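Local atomic coordinates of biphenyl 2,3-Dioxygenase Beta Subunit (Sphingobium yanoikuyae, PDB entry 2GBW), a protein that probably serves as the beta subunit of a biphenyl 2,3-dioxygenase, a ring-hydroxylating enzyme of the bacterial aromatic dioxygenase family. Residues G30-W35 and V82-S87; Q37-A41 and F151-R155; H45-Y51 and D62-D66; A68-N72 and N169-F173; G114-S120 and R140-R146. All blocks are in the same frame, centred on the assembly; numbering follows the deposited sequence.

Interaction 1 of 5, residues G30-W35 and V82-S87; sequences GQYREW and VERLYS
Arg33 lies over one face of the Tyr86 ring, and this off-centre cation-pi contact organises the surface meeting of the start of helix 32-38 with the end of helix 75-84 and the residues just after it. Its CZ sits 4.0 Å from the Tyr86 ring centroid, with the guanidinium and ring planes 31° apart, while CD sits over the same ring in a CH-pi contact. Extended from CG to NE, the arginine reaches on to Glu83, whose side chain crosses it at about a right angle, the carboxylate turned 45° from the guanidinium plane. Arg33 NE donates to Glu83 OE2 at 3.2 Å, on the syn lone pair, and Arg33 NH2 forms a salt bridge with Glu83 OE1 at 2.9 Å. The far end of the tyrosine is held too: Tyr86 OH accepts from Arg33 N at 3.2 Å. Alongside, Tyr32 CB meets Val82 CG1 at 3.6 Å and also lies at the edge of the Tyr86 ring. Charge, ring and backbone thus join in one network, in which the carboxylate would probably offset the arginine's charge.

Interaction 2 of 5, residues Q37-A41 and F151-R155; sequences QGMVA and FKVFR
A short parallel beta bridge pairs Val40 with Val153, joining the chain just after helix 32-38 to strand 150-160 of the curved sheet, in a family that belongs to the NTF2-like clan. Two backbone bonds frame the bridge: Val153 N donates to Met39 O at 3.0 Å, and Ala41 N to Val153 O at 2.9 Å. The two valines lie side by side and point the same way, Val40 CG2 meeting Val153 CG1, on a face where Val153 also packs against Leu144 of the next strand. Ala41 points toward strand 150-160, and its CB rests against CB of Phe154, the residue at which that strand turns a corner. In Lys152, with CG anti to the carbonyl carbon (chi1 -68°) and the chain fully extended beyond it, the aliphatic part runs past Gly38 O and Val40 O. The positive charge would probably be favoured at the C-terminal end of the helix, and it also has a long, weak ion pair with Asp147. Lys152 NZ donates to Gln37 O at 3.2 Å, in the carbonyl plane, and a water donates to both Gly38 O, at 2.6 Å, and Phe151 O.

Interaction 3 of 5, residues H45-Y51 and D62-D66; sequences HYWMPIY and DPTPD
With CG anti to the backbone N in both His45 (chi1 -178°) and Trp47 (chi1 179°), the two side chains extend from strand 44-49 toward Pro65 in the loop 62-66. Pro65 CG lies 3.8 Å from the centroid of the six-membered ring of Trp47, almost on the ring normal, in a CH-pi contact; Pro49 CG lies over the opposite face. His45, a zinc ligand of this protein though no metal is bound to this chain here, touches Pro65 CG through CE1 at 3.7 Å, while its NE2 is hydrogen-bonded to Asn72. Farther along, Pro63 CG sits over a face of Tyr51, 3.5 Å from Tyr51 CE1, and also meets Pro49 CB. Replacing Trp47 by an alanine removes the indole between Pro49 and Pro65 and is likely to open a gap beside Pro65. No direct hydrogen bond links the segments. Instead, one water accepts from Trp47 NE1 and lies 2.8 Å from Thr64 O, and another joins Tyr51 OH to Pro63 O. Proline-aromatic contacts therefore hold the loop, with water bridging polar groups beside them.

Interaction 4 of 5, residues A68-N72 and N169-F173; sequences AAIYN and NLYFF
This is a buried contact between the edge of the sheet and the C-terminal tail, in which one tyrosine hydroxyl reaches the backbone of a segment without regular secondary structure. Tyr71 lies on strand 71-73, at the edge of the sheet within this chain, and its side chain points toward residues 169-173, placed there by a CG anti to the carbonyl carbon (chi1 -69°). Tyr71 OH donates to Leu170 O at 2.7 Å. The acceptor lies at the edge of the phenol ring, in its plane, and the hydroxyl is tilted 17° from the plane of the carbonyl. Phe172 O is also near, 3.2 Å from Tyr71 OH. Beside this bond Ile70 and Leu170 cross at about a right angle, Ile70 CD1 meeting Leu170 CD1 at 3.8 Å, and both pack on Leu160 of strand 150-160. A phenylalanine in place of Tyr71 would keep the ring but is likely to leave the buried Leu170 carbonyl without its hydroxyl donor and the tail less firmly fixed. Asn169 OD1 accepts from Tyr171 N at 2.9 Å, closing an Asx turn, and Tyr171 centres an inverse gamma turn. Leu170 also forms backbone hydrogen bonds with a chain of another protein in the assembly. Leu170 and the Phe172 ring lie beside His136, a zinc ligand of this protein with no metal bound to this chain here. On the sheet side, Ile70 and Tyr71 together face Met48, a classic beta bulge.

Interaction 5 of 5, residues G114-S120 and R140-R146; sequences GELDVLS and REDKLRR
The guanidinium of Arg146 carries Leu116 on one face, CD1 lying 4.0 Å above the plane and over its centre, while Gly114 lies at its edge. These groups flank the open end of an antiparallel beta hairpin formed by strands 115-128 and 132-147. Arg146 NH1 donates to Gly114 O at 2.8 Å from well above the carbonyl plane, and its NH2 forms a salt bridge with Glu110. Farther toward the turn the Arg140 guanidinium meets Ser120 OG near its plane, with Arg140 NE donating to that oxygen at 3.1 Å; its NH1 pairs with the terminal carboxylate of Cys174. Between the two arginines the strands are joined by paired bonds at Leu116-Leu144, Val118-Asp142 and Ser120-Arg140, with Asp117-Lys143 and Leu119-Glu141 as the non-hydrogen-bonded pairs. On the face bearing Leu116, Val118 and Leu144, the first two pack against helix 10-28, and Val118 CG2 touches Leu144 CD1 at 3.9 Å. On the other face, Leu119 and Glu141 lie side by side, Leu119 CD2 against Glu141 CG. Lys143 bends at chi2 and chi3, which swings its ammonium to Glu115, diagonally across from it. The second oxygen of that carboxylate takes bonds from two waters, which in turn accept from Arg145. Lys143 NZ forms a salt bridge with Glu115 OE1 at 2.7 Å, nearly along the C-O axis.

How the interactions relate
From the N terminus, helix 32-38 opens two loops. Interaction 1 closes the shorter one at the end of helix 75-84, and interaction 2 closes the longer one at strand 150-160; the two cross, and Trp35 touches Val40 between them. Interaction 3, a local return from strand 44-49, nests inside both. Interaction 4 opens next on strand 71-73 and closes only at the C-terminal tail, crossing interactions 1 and 2; His45 and Asn72 link it to interaction 3. The hairpin of interaction 5 nests within the loops of interactions 2 and 4 and neighbours strand 150-160. Together they tie helices, sheet, long loop and tail into one unit.

Interaction 1 of 5, residues G30-W35 and V82-S87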
# COMPACT_ATOMS: atom_id res chain seq x y z
N GLY B 30 23.29 17.19 -1.94
CA GLY B 30 24.40 16.51 -1.33
C GLY B 30 25.54 17.38 -0.88
O GLY B 30 26.64 16.88 -0.74
N GLN B 31 25.28 18.68 -0.66
CA GLN B 31 26.31 19.61 -0.16
C GLN B 31 26.41 19.61 1.37
O GLN B 31 26.32 20.67 2.01
CB GLN B 31 26.07 21.04 -0.70
CG GLN B 31 26.04 21.09 -2.21
CD GLN B 31 25.89 22.44 -2.75
OE1 GLN B 31 26.84 23.28 -2.67
NE2 GLN B 31 24.73 22.70 -3.40
N TYR B 32 26.70 18.46 1.95
CA TYR B 32 26.69 18.30 3.39
C TYR B 32 27.81 19.02 4.13
O TYR B 32 27.64 19.50 5.23
CB TYR B 32 26.67 16.82 3.75
CG TYR B 32 25.45 16.13 3.21
CD1 TYR B 32 24.19 16.54 3.59
CD2 TYR B 32 25.54 15.09 2.30
CE1 TYR B 32 23.08 15.93 3.12
CE2 TYR B 32 24.41 14.48 1.82
CZ TYR B 32 23.18 14.92 2.24
OH TYR B 32 22.02 14.35 1.79
N ARG B 33 28.98 19.09 3.51
CA ARG B 33 30.11 19.77 4.13
C ARG B 33 29.87 21.26 4.23
O ARG B 33 30.14 21.89 5.24
CB ARG B 33 31.37 19.50 3.33
CG ARG B 33 31.96 18.15 3.56
CD ARG B 33 33.04 17.87 2.56
NE ARG B 33 33.89 16.77 2.97
CZ ARG B 33 34.59 16.03 2.12
NH1 ARG B 33 34.53 16.30 0.82
NH2 ARG B 33 35.35 15.04 2.55
N GLU B 34 29.37 21.82 3.14
CA GLU B 34 28.97 23.21 3.10
C GLU B 34 27.88 23.52 4.13
O GLU B 34 27.91 24.56 4.76
CB GLU B 34 28.52 23.54 1.68
CG GLU B 34 29.65 23.51 0.67
CD GLU B 34 29.76 22.21 -0.14
OE1 GLU B 34 29.50 21.11 0.39
OE2 GLU B 34 30.13 22.31 -1.32
N TRP B 35 26.95 22.60 4.30
CA TRP B 35 25.94 22.69 5.35
C TRP B 35 26.56 22.74 6.73
O TRP B 35 26.28 23.64 7.52
CB TRP B 35 24.95 21.52 5.25
CG TRP B 35 23.97 21.44 6.35
CD1 TRP B 35 22.95 22.29 6.60
CD2 TRP B 35 23.90 20.43 7.37
NE1 TRP B 35 22.25 21.90 7.70
CE2 TRP B 35 22.82 20.75 8.19
CE3 TRP B 35 24.65 19.29 7.65
CZ2 TRP B 35 22.46 19.97 9.28
CZ3 TRP B 35 24.30 18.53 8.73
CH2 TRP B 35 23.22 18.87 9.54
N VAL B 82 28.27 12.96 8.32
CA VAL B 82 28.37 13.60 7.00
C VAL B 82 29.36 12.91 6.04
O VAL B 82 29.05 12.71 4.87
CB VAL B 82 28.63 15.11 7.13
CG1 VAL B 82 29.33 15.68 5.89
CG2 VAL B 82 27.28 15.81 7.46
N GLU B 83 30.51 12.47 6.55
CA GLU B 83 31.50 11.78 5.70
C GLU B 83 31.08 10.41 5.16
O GLU B 83 31.45 10.05 4.04
CB GLU B 83 32.84 11.69 6.40
CG GLU B 83 33.41 13.06 6.77
CD GLU B 83 33.63 14.01 5.56
OE1 GLU B 83 33.69 13.52 4.41
OE2 GLU B 83 33.74 15.25 5.77
N ARG B 84 30.31 9.64 5.91
CA ARG B 84 29.78 8.39 5.37
C ARG B 84 29.26 8.63 3.95
O ARG B 84 29.40 7.77 3.07
CB ARG B 84 28.63 7.84 6.22
CG ARG B 84 28.02 6.51 5.69
CD ARG B 84 26.90 6.01 6.57
NE ARG B 84 26.18 4.91 5.92
CZ ARG B 84 25.06 5.01 5.19
NH1 ARG B 84 24.46 6.18 5.02
NH2 ARG B 84 24.53 3.93 4.62
N LEU B 85 28.70 9.81 3.70
CA LEU B 85 28.19 10.09 2.37
C LEU B 85 29.30 10.62 1.42
O LEU B 85 29.00 10.88 0.25
CB LEU B 85 26.97 11.00 2.45
CG LEU B 85 25.87 10.57 3.42
CD1 LEU B 85 25.07 11.79 3.89
CD2 LEU B 85 24.95 9.50 2.82
N TYR B 86 30.55 10.72 1.90
CA TYR B 86 31.73 11.19 1.13
C TYR B 86 32.87 10.18 1.13
O TYR B 86 33.27 9.65 0.08
CB TYR B 86 32.35 12.44 1.74
CG TYR B 86 31.57 13.68 1.52
CD1 TYR B 86 30.53 14.00 2.36
CD2 TYR B 86 31.89 14.54 0.48
CE1 TYR B 86 29.83 15.13 2.18
CE2 TYR B 86 31.17 15.68 0.28
CZ TYR B 86 30.13 15.97 1.14
OH TYR B 86 29.39 17.10 0.98
N SER B 87 33.40 9.94 2.33
CA SER B 87 34.63 9.17 2.53
C SER B 87 34.40 7.67 2.35
O SER B 87 35.30 6.85 2.62
CB SER B 87 35.22 9.51 3.92
OG SER B 87 35.50 10.91 4.01

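Interaction 2 of 5, residues Q37-A41 and F151-R155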
# COMPACT_ATOMS: atom_id res chain seq x y z
N GLN B 37 29.56 23.48 7.71
CA GLN B 37 30.41 24.68 7.87
C GLN B 37 29.60 25.94 8.07
O GLN B 37 29.77 26.62 9.06
CB GLN B 37 31.30 24.88 6.63
CG GLN B 37 32.19 23.71 6.34
CD GLN B 37 33.36 24.04 5.42
OE1 GLN B 37 33.80 25.22 5.32
NE2 GLN B 37 33.90 23.00 4.75
N GLY B 38 28.70 26.20 7.12
CA GLY B 38 27.95 27.42 7.04
C GLY B 38 26.60 27.51 7.73
O GLY B 38 26.12 28.64 7.95
N MET B 39 25.96 26.37 8.06
CA MET B 39 24.62 26.41 8.64
C MET B 39 24.51 25.80 10.03
O MET B 39 23.48 25.95 10.68
CB MET B 39 23.61 25.80 7.66
CG MET B 39 23.68 26.41 6.26
SD MET B 39 22.41 25.94 5.04
CE MET B 39 23.01 24.42 4.31
N VAL B 40 25.55 25.14 10.51
CA VAL B 40 25.52 24.44 11.80
C VAL B 40 26.61 24.96 12.71
O VAL B 40 27.75 25.08 12.29
CB VAL B 40 25.69 22.90 11.62
CG1 VAL B 40 25.70 22.16 12.99
CG2 VAL B 40 24.62 22.32 10.69
N ALA B 41 26.22 25.35 13.92
CA ALA B 41 27.12 25.92 14.90
C ALA B 41 27.95 24.82 15.54
O ALA B 41 27.51 23.68 15.63
CB ALA B 41 26.32 26.64 15.98
N PHE B 151 22.21 32.63 9.58
CA PHE B 151 21.97 31.96 10.85
C PHE B 151 22.77 30.69 10.89
O PHE B 151 23.13 30.17 9.85
CB PHE B 151 20.48 31.57 10.96
CG PHE B 151 19.57 32.74 10.87
CD1 PHE B 151 19.12 33.18 9.63
CD2 PHE B 151 19.22 33.47 12.00
CE1 PHE B 151 18.30 34.29 9.52
CE2 PHE B 151 18.43 34.60 11.91
CZ PHE B 151 17.94 34.99 10.66
N LYS B 152 23.03 30.19 12.11
CA LYS B 152 23.42 28.81 12.32
C LYS B 152 22.57 28.15 13.38
O LYS B 152 22.19 28.78 14.35
CB LYS B 152 24.90 28.73 12.71
CG LYS B 152 25.83 29.12 11.55
CD LYS B 152 27.30 28.88 11.89
CE LYS B 152 28.19 29.22 10.70
NZ LYS B 152 29.64 29.12 11.04
N VAL B 153 22.30 26.85 13.23
CA VAL B 153 21.53 26.16 14.25
C VAL B 153 22.50 25.65 15.33
O VAL B 153 23.58 25.13 15.02
CB VAL B 153 20.66 25.04 13.63
CG1 VAL B 153 21.53 23.96 12.90
CG2 VAL B 153 19.75 24.34 14.69
N PHE B 154 22.12 25.85 16.59
CA PHE B 154 22.90 25.32 17.70
C PHE B 154 22.09 24.33 18.54
O PHE B 154 22.66 23.60 19.34
CB PHE B 154 23.58 26.42 18.55
CG PHE B 154 22.64 27.31 19.36
CD1 PHE B 154 22.04 28.42 18.78
CD2 PHE B 154 22.35 27.02 20.70
CE1 PHE B 154 21.17 29.23 19.50
CE2 PHE B 154 21.46 27.88 21.44
CZ PHE B 154 20.88 28.95 20.82
N ARG B 155 20.78 24.23 18.31
CA ARG B 155 20.03 23.11 18.91
C ARG B 155 18.98 22.70 17.92
O ARG B 155 18.33 23.55 17.34
CB ARG B 155 19.33 23.55 20.20
CG ARG B 155 20.26 23.99 21.36
CD ARG B 155 20.86 22.73 21.95
NE ARG B 155 21.69 22.93 23.14
CZ ARG B 155 22.92 23.43 23.15
NH1 ARG B 155 23.51 23.84 22.03
NH2 ARG B 155 23.54 23.58 24.32
O HOH W 1 24.27 30.47 7.68

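Interaction 3 of 5, residues H45-Y51 and D62-D66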
# COMPACT_ATOMS: atom_id res chain seq x y z
N HIS B 45 23.68 20.58 19.28
CA HIS B 45 23.16 19.28 19.72
C HIS B 45 22.04 18.97 18.76
O HIS B 45 21.09 19.71 18.67
CB HIS B 45 22.64 19.33 21.15
CG HIS B 45 22.14 18.00 21.65
ND1 HIS B 45 20.99 17.88 22.40
CD2 HIS B 45 22.60 16.75 21.45
CE1 HIS B 45 20.78 16.61 22.66
NE2 HIS B 45 21.73 15.90 22.09
N TYR B 46 22.18 17.83 18.08
CA TYR B 46 21.27 17.40 17.06
C TYR B 46 20.64 16.12 17.59
O TYR B 46 21.34 15.14 17.80
CB TYR B 46 22.09 17.15 15.80
CG TYR B 46 21.32 16.85 14.57
CD1 TYR B 46 20.75 15.61 14.41
CD2 TYR B 46 21.16 17.80 13.54
CE1 TYR B 46 20.08 15.28 13.27
CE2 TYR B 46 20.44 17.48 12.38
CZ TYR B 46 19.92 16.22 12.26
OH TYR B 46 19.20 15.83 11.14
N TRP B 47 19.34 16.17 17.87
CA TRP B 47 18.66 15.21 18.74
C TRP B 47 17.31 14.77 18.16
O TRP B 47 16.48 15.59 17.85
CB TRP B 47 18.51 15.83 20.11
CG TRP B 47 17.83 15.04 21.13
CD1 TRP B 47 17.85 13.69 21.27
CD2 TRP B 47 17.02 15.55 22.16
NE1 TRP B 47 17.09 13.33 22.35
CE2 TRP B 47 16.58 14.47 22.93
CE3 TRP B 47 16.65 16.86 22.53
CZ2 TRP B 47 15.74 14.63 24.03
CZ3 TRP B 47 15.80 17.02 23.63
CH2 TRP B 47 15.37 15.89 24.35
N MET B 48 17.15 13.46 18.00
CA MET B 48 15.91 12.81 17.54
C MET B 48 15.50 11.71 18.54
O MET B 48 15.92 10.56 18.42
CB MET B 48 16.06 12.23 16.13
CG MET B 48 14.73 11.59 15.52
SD MET B 48 15.05 10.78 13.93
CE MET B 48 15.29 12.28 12.90
N PRO B 49 14.71 12.06 19.56
CA PRO B 49 14.36 11.12 20.65
C PRO B 49 13.50 10.03 20.17
O PRO B 49 12.81 10.18 19.18
CB PRO B 49 13.56 11.96 21.64
CG PRO B 49 13.56 13.30 21.13
CD PRO B 49 14.20 13.42 19.82
N ILE B 50 13.53 8.92 20.91
CA ILE B 50 12.55 7.82 20.70
C ILE B 50 11.41 8.06 21.70
O ILE B 50 11.60 8.02 22.91
CB ILE B 50 13.18 6.45 20.92
CG1 ILE B 50 14.23 6.18 19.85
CG2 ILE B 50 12.10 5.40 20.91
CD1 ILE B 50 15.30 5.32 20.36
N TYR B 51 10.22 8.35 21.17
CA TYR B 51 9.03 8.54 21.98
C TYR B 51 8.20 7.24 21.99
O TYR B 51 7.75 6.74 20.96
CB TYR B 51 8.16 9.62 21.41
CG TYR B 51 8.71 11.00 21.65
CD1 TYR B 51 8.47 11.66 22.83
CD2 TYR B 51 9.45 11.63 20.67
CE1 TYR B 51 8.96 12.93 23.03
CE2 TYR B 51 9.95 12.88 20.86
CZ TYR B 51 9.73 13.51 22.02
OH TYR B 51 10.23 14.81 22.19
N ASP B 62 9.07 13.06 29.90
CA ASP B 62 9.43 12.98 28.49
C ASP B 62 10.89 12.61 28.31
O ASP B 62 11.72 12.81 29.21
CB ASP B 62 9.18 14.34 27.82
CG ASP B 62 7.72 14.57 27.45
OD1 ASP B 62 7.00 13.61 27.06
OD2 ASP B 62 7.29 15.73 27.54
N PRO B 63 11.24 12.05 27.13
CA PRO B 63 12.65 11.76 26.91
C PRO B 63 13.55 12.98 26.98
O PRO B 63 13.20 14.07 26.50
CB PRO B 63 12.71 11.16 25.50
CG PRO B 63 11.35 11.28 24.92
CD PRO B 63 10.38 11.62 26.02
N THR B 64 14.68 12.78 27.65
CA THR B 64 15.77 13.72 27.69
C THR B 64 16.95 13.16 26.89
O THR B 64 16.92 11.99 26.45
CB THR B 64 16.25 13.94 29.12
OG1 THR B 64 16.94 12.74 29.56
CG2 THR B 64 15.06 14.30 30.02
N PRO B 65 17.99 13.99 26.68
CA PRO B 65 19.21 13.58 26.02
C PRO B 65 19.97 12.46 26.72
O PRO B 65 20.85 11.88 26.10
CB PRO B 65 20.01 14.90 25.95
CG PRO B 65 19.00 15.87 25.83
CD PRO B 65 18.04 15.43 26.90
N ASP B 66 19.58 12.07 27.94
CA ASP B 66 20.22 10.94 28.60
C ASP B 66 19.48 9.63 28.29
O ASP B 66 19.85 8.56 28.77
CB ASP B 66 20.26 11.14 30.12
CG ASP B 66 21.11 10.09 30.84
OD1 ASP B 66 22.31 9.93 30.48
OD2 ASP B 66 20.58 9.37 31.73
O HOH W 2 16.26 11.06 23.88
O HOH W 3 11.32 15.22 24.71

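Interaction 4 of 5, residues A68-N72 and N169-F173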
# COMPACT_ATOMS: atom_id res chain seq x y z
N ALA B 68 17.38 6.94 25.29
CA ALA B 68 17.49 6.48 23.91
C ALA B 68 17.05 7.56 22.89
O ALA B 68 16.06 8.26 23.04
CB ALA B 68 16.70 5.21 23.67
N ALA B 69 17.85 7.68 21.86
CA ALA B 69 17.53 8.54 20.74
C ALA B 69 18.18 8.02 19.47
O ALA B 69 19.29 7.49 19.53
CB ALA B 69 18.04 9.94 21.04
N ILE B 70 17.52 8.25 18.34
CA ILE B 70 18.00 7.83 17.00
C ILE B 70 19.19 8.70 16.59
O ILE B 70 20.19 8.19 16.06
CB ILE B 70 16.87 7.85 15.96
CG1 ILE B 70 15.79 6.82 16.38
CG2 ILE B 70 17.40 7.51 14.53
CD1 ILE B 70 14.41 7.11 15.75
N TYR B 71 19.10 9.99 16.87
CA TYR B 71 20.25 10.89 16.82
C TYR B 71 20.45 11.57 18.19
O TYR B 71 19.51 11.98 18.85
CB TYR B 71 20.04 12.00 15.78
CG TYR B 71 20.04 11.61 14.32
CD1 TYR B 71 18.92 11.01 13.71
CD2 TYR B 71 21.16 11.82 13.52
CE1 TYR B 71 18.96 10.65 12.35
CE2 TYR B 71 21.18 11.50 12.19
CZ TYR B 71 20.06 10.91 11.60
OH TYR B 71 20.12 10.59 10.26
N ASN B 72 21.71 11.66 18.60
CA ASN B 72 22.09 12.33 19.82
C ASN B 72 23.55 12.75 19.70
O ASN B 72 24.44 12.17 20.33
CB ASN B 72 21.85 11.39 20.99
CG ASN B 72 21.63 12.11 22.27
OD1 ASN B 72 21.84 13.33 22.39
ND2 ASN B 72 21.25 11.34 23.29
N ASN B 169 15.86 2.97 6.65
CA ASN B 169 16.71 3.75 7.55
C ASN B 169 16.19 5.16 7.69
O ASN B 169 15.23 5.55 6.98
CB ASN B 169 18.13 3.80 7.04
CG ASN B 169 18.26 4.54 5.66
OD1 ASN B 169 18.08 5.77 5.54
ND2 ASN B 169 18.63 3.77 4.65
N LEU B 170 16.79 5.90 8.60
CA LEU B 170 16.53 7.34 8.80
C LEU B 170 17.79 8.12 8.60
O LEU B 170 18.03 9.14 9.30
CB LEU B 170 15.93 7.59 10.22
CG LEU B 170 14.50 7.17 10.48
CD1 LEU B 170 14.14 7.16 12.00
CD2 LEU B 170 13.52 8.10 9.78
N TYR B 171 18.59 7.67 7.62
CA TYR B 171 19.88 8.27 7.28
C TYR B 171 19.67 9.45 6.31
O TYR B 171 20.11 9.41 5.14
CB TYR B 171 20.92 7.23 6.74
CG TYR B 171 22.32 7.62 7.14
CD1 TYR B 171 23.01 8.66 6.51
CD2 TYR B 171 22.91 7.07 8.27
CE1 TYR B 171 24.28 9.05 6.92
CE2 TYR B 171 24.18 7.43 8.67
CZ TYR B 171 24.86 8.47 8.03
OH TYR B 171 26.12 8.86 8.43
N PHE B 172 19.05 10.49 6.85
CA PHE B 172 18.96 11.82 6.18
C PHE B 172 18.93 12.87 7.24
O PHE B 172 18.52 12.62 8.36
CB PHE B 172 17.75 11.89 5.29
CG PHE B 172 16.46 11.62 5.98
CD1 PHE B 172 15.78 12.64 6.63
CD2 PHE B 172 15.94 10.32 6.00
CE1 PHE B 172 14.57 12.37 7.27
CE2 PHE B 172 14.75 10.02 6.62
CZ PHE B 172 14.05 11.01 7.26
N PHE B 173 19.37 14.07 6.89
CA PHE B 173 19.34 15.18 7.83
C PHE B 173 18.07 16.01 7.70
O PHE B 173 17.45 16.05 6.65
CB PHE B 173 20.55 16.08 7.64
CG PHE B 173 21.86 15.39 7.82
CD1 PHE B 173 22.28 15.01 9.07
CD2 PHE B 173 22.67 15.13 6.74
CE1 PHE B 173 23.49 14.38 9.24
CE2 PHE B 173 23.88 14.49 6.92
CZ PHE B 173 24.28 14.12 8.17

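Interaction 5 of 5, residues G114-S120 and R140-R146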
# COMPACT_ATOMS: atom_id res chain seq x y z
N GLY B 114 19.52 37.27 21.77
CA GLY B 114 19.57 37.29 20.30
C GLY B 114 19.24 35.96 19.63
O GLY B 114 19.32 35.83 18.39
N GLU B 115 18.85 34.97 20.42
CA GLU B 115 18.63 33.63 19.89
C GLU B 115 17.17 33.52 19.51
O GLU B 115 16.34 34.32 19.98
CB GLU B 115 18.99 32.58 20.94
CG GLU B 115 20.40 32.86 21.56
CD GLU B 115 20.74 31.94 22.75
OE1 GLU B 115 19.82 31.28 23.31
OE2 GLU B 115 21.94 31.87 23.11
N LEU B 116 16.88 32.56 18.63
CA LEU B 116 15.54 32.38 18.06
C LEU B 116 15.08 30.98 18.29
O LEU B 116 15.81 30.03 18.02
CB LEU B 116 15.56 32.65 16.56
CG LEU B 116 15.91 34.08 16.16
CD1 LEU B 116 16.34 34.05 14.72
CD2 LEU B 116 14.68 34.93 16.41
N ASP B 117 13.85 30.84 18.78
CA ASP B 117 13.20 29.56 18.86
C ASP B 117 12.33 29.45 17.64
O ASP B 117 11.45 30.29 17.41
CB ASP B 117 12.31 29.44 20.10
CG ASP B 117 13.11 29.38 21.40
OD1 ASP B 117 14.18 28.75 21.42
OD2 ASP B 117 12.64 29.94 22.42
N VAL B 118 12.54 28.37 16.90
CA VAL B 118 11.87 28.14 15.60
C VAL B 118 11.22 26.76 15.49
O VAL B 118 11.88 25.69 15.56
CB VAL B 118 12.84 28.38 14.42
CG1 VAL B 118 12.05 28.40 13.07
CG2 VAL B 118 13.66 29.67 14.63
N LEU B 119 9.91 26.78 15.26
CA LEU B 119 9.11 25.60 15.00
C LEU B 119 8.87 25.46 13.49
O LEU B 119 8.65 26.42 12.77
CB LEU B 119 7.77 25.72 15.71
CG LEU B 119 7.82 25.97 17.21
CD1 LEU B 119 6.43 26.37 17.71
CD2 LEU B 119 8.34 24.72 17.90
N SER B 120 8.86 24.23 13.01
CA SER B 120 8.48 23.96 11.62
C SER B 120 7.96 22.51 11.48
O SER B 120 8.32 21.63 12.28
CB SER B 120 9.65 24.27 10.69
OG SER B 120 10.77 23.47 11.04
N ARG B 140 10.05 19.93 13.89
CA ARG B 140 11.39 20.35 14.14
C ARG B 140 11.31 21.54 15.12
O ARG B 140 10.51 22.45 14.95
CB ARG B 140 12.07 20.76 12.84
CG ARG B 140 13.46 21.33 13.07
CD ARG B 140 14.26 21.43 11.79
NE ARG B 140 13.68 22.40 10.87
CZ ARG B 140 14.12 22.64 9.64
NH1 ARG B 140 15.18 22.02 9.19
NH2 ARG B 140 13.51 23.55 8.88
N GLU B 141 12.15 21.49 16.15
CA GLU B 141 12.25 22.55 17.15
C GLU B 141 13.72 22.95 17.17
O GLU B 141 14.56 22.17 17.63
CB GLU B 141 11.74 22.06 18.51
CG GLU B 141 10.27 21.65 18.49
CD GLU B 141 9.77 20.98 19.77
OE1 GLU B 141 10.54 20.76 20.74
OE2 GLU B 141 8.54 20.68 19.78
N ASP B 142 14.03 24.14 16.62
CA ASP B 142 15.43 24.69 16.55
C ASP B 142 15.60 25.85 17.50
O ASP B 142 14.66 26.61 17.74
CB ASP B 142 15.76 25.22 15.14
CG ASP B 142 15.97 24.14 14.08
OD1 ASP B 142 16.17 22.94 14.41
OD2 ASP B 142 15.99 24.53 12.87
N LYS B 143 16.84 26.02 17.97
CA LYS B 143 17.36 27.29 18.45
C LYS B 143 18.40 27.71 17.42
O LYS B 143 19.33 26.93 17.12
CB LYS B 143 18.06 27.16 19.79
CG LYS B 143 17.20 26.60 20.94
CD LYS B 143 17.52 27.33 22.26
CE LYS B 143 16.94 28.75 22.31
NZ LYS B 143 17.66 29.75 23.18
N LEU B 144 18.22 28.89 16.85
CA LEU B 144 19.17 29.46 15.90
C LEU B 144 19.81 30.70 16.48
O LEU B 144 19.22 31.38 17.32
CB LEU B 144 18.45 29.91 14.64
CG LEU B 144 17.56 28.94 13.85
CD1 LEU B 144 17.04 29.70 12.67
CD2 LEU B 144 18.30 27.69 13.36
N ARG B 145 21.02 31.01 16.03
CA ARG B 145 21.55 32.36 16.27
C ARG B 145 22.02 32.96 14.97
O ARG B 145 22.35 32.27 14.00
CB ARG B 145 22.69 32.35 17.27
CG ARG B 145 23.86 31.49 16.83
CD ARG B 145 25.10 31.76 17.70
NE ARG B 145 24.98 31.07 18.98
CZ ARG B 145 25.39 29.83 19.25
NH1 ARG B 145 26.01 29.09 18.33
NH2 ARG B 145 25.19 29.33 20.46
N ARG B 146 22.05 34.28 14.96
CA ARG B 146 22.55 35.05 13.85
C ARG B 146 24.03 34.81 13.67
O ARG B 146 24.79 34.77 14.64
CB ARG B 146 22.29 36.54 14.09
CG ARG B 146 20.88 36.97 13.69
CD ARG B 146 19.94 37.04 14.90
NE ARG B 146 18.62 37.59 14.54
CZ ARG B 146 17.61 37.77 15.40
NH1 ARG B 146 17.76 37.48 16.69
NH2 ARG B 146 16.45 38.24 14.96
O HOH W 4 21.75 35.75 17.50
O HOH W 5 23.65 32.67 21.19
O HOH W 6 23.85 29.99 23.30
O HOH W 7 13.27 25.97 20.25